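Local coordinates for nucleoprotein (Schmallenberg virus, PDB 4JNG), which encapsidates the viral RNA genome as a tetrameric nucleoprotein, shielding it from nucleases and forming the template for transcription and replication, at residues B[16-21]-B[97-102]. Numbering follows the deposited sequence.
Sequences ATFNPE and SGYLAR. With nucleotides of chain A.
The Phe18 ring receives the hydroxyl of Tyr99 at its edge, in plane, with Phe18 CZ and CE1 both 3.5 Å from Tyr99 OH, while one face of the same ring lies under the backbone nitrogen of Pro20. The two aromatic side chains approach from opposite directions: with CG anti to the backbone N (chi1 178°) the Phe18 ring is carried from the loop toward helix 93-110, and Tyr99 reaches back from that helix. The tyrosine meets the phenylalanine through its oxygen, not its ring. Pro20 O comes obliquely to the Tyr99 ring, 3.7 Å from CE1. Farther along, the Glu21 carboxylate lies at the edge of the Arg102 guanidinium in a probable but doubtful salt bridge, because the modelled approach of Glu21 OE1 to Arg102 NH2 is too short to trust. Asn19 N-caps the helix that starts at Pro20: its OD1 accepts from Glu21 N at 3.0 Å, the donor lying above the carbonyl plane.

Ahead of this cap the loop holds RNA through its backbone. Ala16 N donates to OP1 of U22 in chain A (3.0 Å) and to O3' of U21, and Phe18 O accepts from the U22 ribose O2' at 2.7 Å. Asn19 and Pro20 lie against the U22 base, where Pro20 CD is 3.1 Å from O2. Phe18 also makes a cation-pi contact with the RNA-binding residue Arg95, joining the RNA-contacting loop to the helix that carries Tyr99.

The contact thus seats the N-terminal end of helix 20-31 against helix 93-110. Tyr99 meets Phe27 and Tyr24 of the former helix, Arg102 NH1 pairs with Asp106 in a salt bridge, the sounder of its two charge contacts, and helix 37-45 packs on Ser97 and Leu100.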
loop_
_atom_site.group_PDB
_atom_site.type_symbol
_atom_site.label_atom_id
_atom_site.label_comp_id
_atom_site.label_asym_id
_atom_site.label_seq_id
_atom_site.Cartn_x
_atom_site.Cartn_y
_atom_site.Cartn_z
ATOM N N ALA B 16 -6.419 -16.393 29.032
ATOM C CA ALA B 16 -7.552 -15.536 28.725
ATOM C C ALA B 16 -8.641 -15.773 29.762
ATOM O O ALA B 16 -8.898 -16.909 30.150
ATOM C CB ALA B 16 -8.082 -15.831 27.329
ATOM N N THR B 17 -9.255 -14.694 30.228
ATOM C CA THR B 17 -10.444 -14.783 31.075
ATOM C C THR B 17 -11.710 -14.942 30.216
ATOM O O THR B 17 -12.785 -15.291 30.718
ATOM C CB THR B 17 -10.563 -13.540 31.981
ATOM O OG1 THR B 17 -10.645 -12.358 31.179
ATOM C CG2 THR B 17 -9.340 -13.432 32.902
ATOM N N PHE B 18 -11.577 -14.708 28.915
ATOM C CA PHE B 18 -12.722 -14.735 28.009
ATOM C C PHE B 18 -13.196 -16.165 27.738
ATOM O O PHE B 18 -12.460 -16.979 27.188
ATOM C CB PHE B 18 -12.379 -14.001 26.708
ATOM C CG PHE B 18 -13.480 -14.020 25.695
ATOM C CD1 PHE B 18 -14.694 -13.398 25.961
ATOM C CD2 PHE B 18 -13.310 -14.655 24.475
ATOM C CE1 PHE B 18 -15.718 -13.423 25.035
ATOM C CE2 PHE B 18 -14.333 -14.671 23.539
ATOM C CZ PHE B 18 -15.532 -14.057 23.821
ATOM N N ASN B 19 -14.431 -16.458 28.151
ATOM C CA ASN B 19 -15.083 -17.719 27.859
ATOM C C ASN B 19 -16.288 -17.420 26.963
ATOM O O ASN B 19 -17.293 -16.889 27.443
ATOM C CB ASN B 19 -15.515 -18.398 29.164
ATOM C CG ASN B 19 -16.379 -19.633 28.938
ATOM O OD1 ASN B 19 -16.749 -19.970 27.810
ATOM N ND2 ASN B 19 -16.724 -20.306 30.028
ATOM N N PRO B 20 -16.190 -17.765 25.664
ATOM C CA PRO B 20 -17.207 -17.437 24.667
ATOM C C PRO B 20 -18.619 -17.909 25.036
ATOM O O PRO B 20 -19.600 -17.253 24.669
ATOM C CB PRO B 20 -16.730 -18.164 23.409
ATOM C CG PRO B 20 -15.286 -18.432 23.605
ATOM C CD PRO B 20 -15.056 -18.508 25.081
ATOM N N GLU B 21 -18.707 -19.028 25.753
ATOM C CA GLU B 21 -19.989 -19.576 26.198
ATOM C C GLU B 21 -20.678 -18.627 27.172
ATOM O O GLU B 21 -21.890 -18.418 27.083
ATOM C CB GLU B 21 -19.802 -20.958 26.844
ATOM C CG GLU B 21 -19.128 -22.007 25.953
ATOM C CD GLU B 21 -19.970 -22.426 24.757
ATOM O OE1 GLU B 21 -21.197 -22.185 24.765
ATOM O OE2 GLU B 21 -19.409 -23.007 23.799
ATOM N N SER B 97 -20.853 -11.441 15.446
ATOM C CA SER B 97 -21.038 -12.365 14.338
ATOM C C SER B 97 -21.085 -13.826 14.783
ATOM O O SER B 97 -21.921 -14.594 14.312
ATOM C CB SER B 97 -19.920 -12.172 13.322
ATOM O OG SER B 97 -20.033 -13.086 12.253
ATOM N N GLY B 98 -20.175 -14.210 15.675
ATOM C CA GLY B 98 -20.160 -15.566 16.219
ATOM C C GLY B 98 -21.377 -15.845 17.095
ATOM O O GLY B 98 -22.015 -16.900 16.981
ATOM N N TYR B 99 -21.712 -14.900 17.965
ATOM C CA TYR B 99 -22.886 -15.072 18.816
ATOM C C TYR B 99 -24.155 -15.240 17.969
ATOM O O TYR B 99 -24.907 -16.173 18.201
ATOM C CB TYR B 99 -23.051 -13.916 19.804
ATOM C CG TYR B 99 -21.939 -13.766 20.823
ATOM C CD1 TYR B 99 -21.055 -14.816 21.118
ATOM C CD2 TYR B 99 -21.780 -12.571 21.514
ATOM C CE1 TYR B 99 -20.051 -14.660 22.061
ATOM C CE2 TYR B 99 -20.776 -12.413 22.458
ATOM C CZ TYR B 99 -19.920 -13.458 22.729
ATOM O OH TYR B 99 -18.938 -13.282 23.672
ATOM N N LEU B 100 -24.343 -14.377 16.970
ATOM C CA LEU B 100 -25.547 -14.412 16.114
ATOM C C LEU B 100 -25.648 -15.704 15.312
ATOM O O LEU B 100 -26.729 -16.276 15.191
ATOM C CB LEU B 100 -25.623 -13.203 15.174
ATOM C CG LEU B 100 -26.030 -11.849 15.763
ATOM C CD1 LEU B 100 -25.816 -10.753 14.729
ATOM C CD2 LEU B 100 -27.482 -11.822 16.249
ATOM N N ALA B 101 -24.526 -16.160 14.767
ATOM C CA ALA B 101 -24.465 -17.464 14.096
ATOM C C ALA B 101 -24.879 -18.592 15.043
ATOM O O ALA B 101 -25.657 -19.468 14.672
ATOM C CB ALA B 101 -23.070 -17.725 13.547
ATOM N N ARG B 102 -24.356 -18.550 16.261
ATOM C CA ARG B 102 -24.685 -19.521 17.285
ATOM C C ARG B 102 -26.165 -19.443 17.676
ATOM O O ARG B 102 -26.795 -20.466 17.927
ATOM C CB ARG B 102 -23.794 -19.299 18.509
ATOM C CG ARG B 102 -24.207 -20.036 19.769
ATOM C CD ARG B 102 -23.953 -21.523 19.691
ATOM N NE ARG B 102 -23.131 -21.919 20.828
ATOM C CZ ARG B 102 -23.584 -22.183 22.050
ATOM N NH1 ARG B 102 -24.881 -22.133 22.348
ATOM N NH2 ARG B 102 -22.722 -22.505 22.989
ATOM P P U A 22 -5.638 -19.151 26.999
ATOM O OP1 U A 22 -5.898 -19.258 28.453
ATOM O OP2 U A 22 -4.569 -19.969 26.371
ATOM O "O5'" U A 22 -7.013 -19.424 26.243
ATOM C "C5'" U A 22 -7.037 -19.711 24.838
ATOM C "C4'" U A 22 -8.432 -19.511 24.296
ATOM O "O4'" U A 22 -9.368 -20.306 25.059
ATOM C "C3'" U A 22 -8.955 -18.076 24.331
ATOM O "O3'" U A 22 -9.250 -17.703 22.999
ATOM C "C2'" U A 22 -10.187 -18.131 25.235
ATOM O "O2'" U A 22 -11.263 -17.310 24.819
ATOM C "C1'" U A 22 -10.579 -19.604 25.160
ATOM N N1 U A 22 -11.290 -20.080 26.354
ATOM C C2 U A 22 -12.512 -20.703 26.178
ATOM O O2 U A 22 -13.014 -20.885 25.082
ATOM N N3 U A 22 -13.118 -21.117 27.336
ATOM C C4 U A 22 -12.647 -20.971 28.623
ATOM O O4 U A 22 -13.317 -21.396 29.565
ATOM C C5 U A 22 -11.378 -20.319 28.722
ATOM C C6 U A 22 -10.758 -19.905 27.611
ATOM P P U A 21 -0.175 -16.604 24.162
ATOM O OP1 U A 21 0.142 -18.041 23.963
ATOM O OP2 U A 21 -0.326 -15.709 22.988
ATOM O "O5'" U A 21 -1.509 -16.502 25.023
ATOM C "C5'" U A 21 -1.680 -17.275 26.219
ATOM C "C4'" U A 21 -3.036 -16.994 26.812
ATOM O "O4'" U A 21 -3.120 -15.585 27.174
ATOM C "C3'" U A 21 -4.227 -17.252 25.893
ATOM O "O3'" U A 21 -5.356 -17.625 26.668
ATOM C "C2'" U A 21 -4.506 -15.872 25.324
ATOM O "O2'" U A 21 -5.820 -15.684 24.848
ATOM C "C1'" U A 21 -4.254 -15.009 26.555
ATOM N N1 U A 21 -3.968 -13.604 26.237
ATOM C C2 U A 21 -4.879 -12.650 26.658
ATOM O O2 U A 21 -5.879 -12.925 27.298
ATOM N N3 U A 21 -4.561 -11.361 26.316
ATOM C C4 U A 21 -3.462 -10.934 25.602
ATOM O O4 U A 21 -3.322 -9.733 25.367
ATOM C C5 U A 21 -2.576 -11.981 25.190
ATOM C C6 U A 21 -2.857 -13.249 25.507
#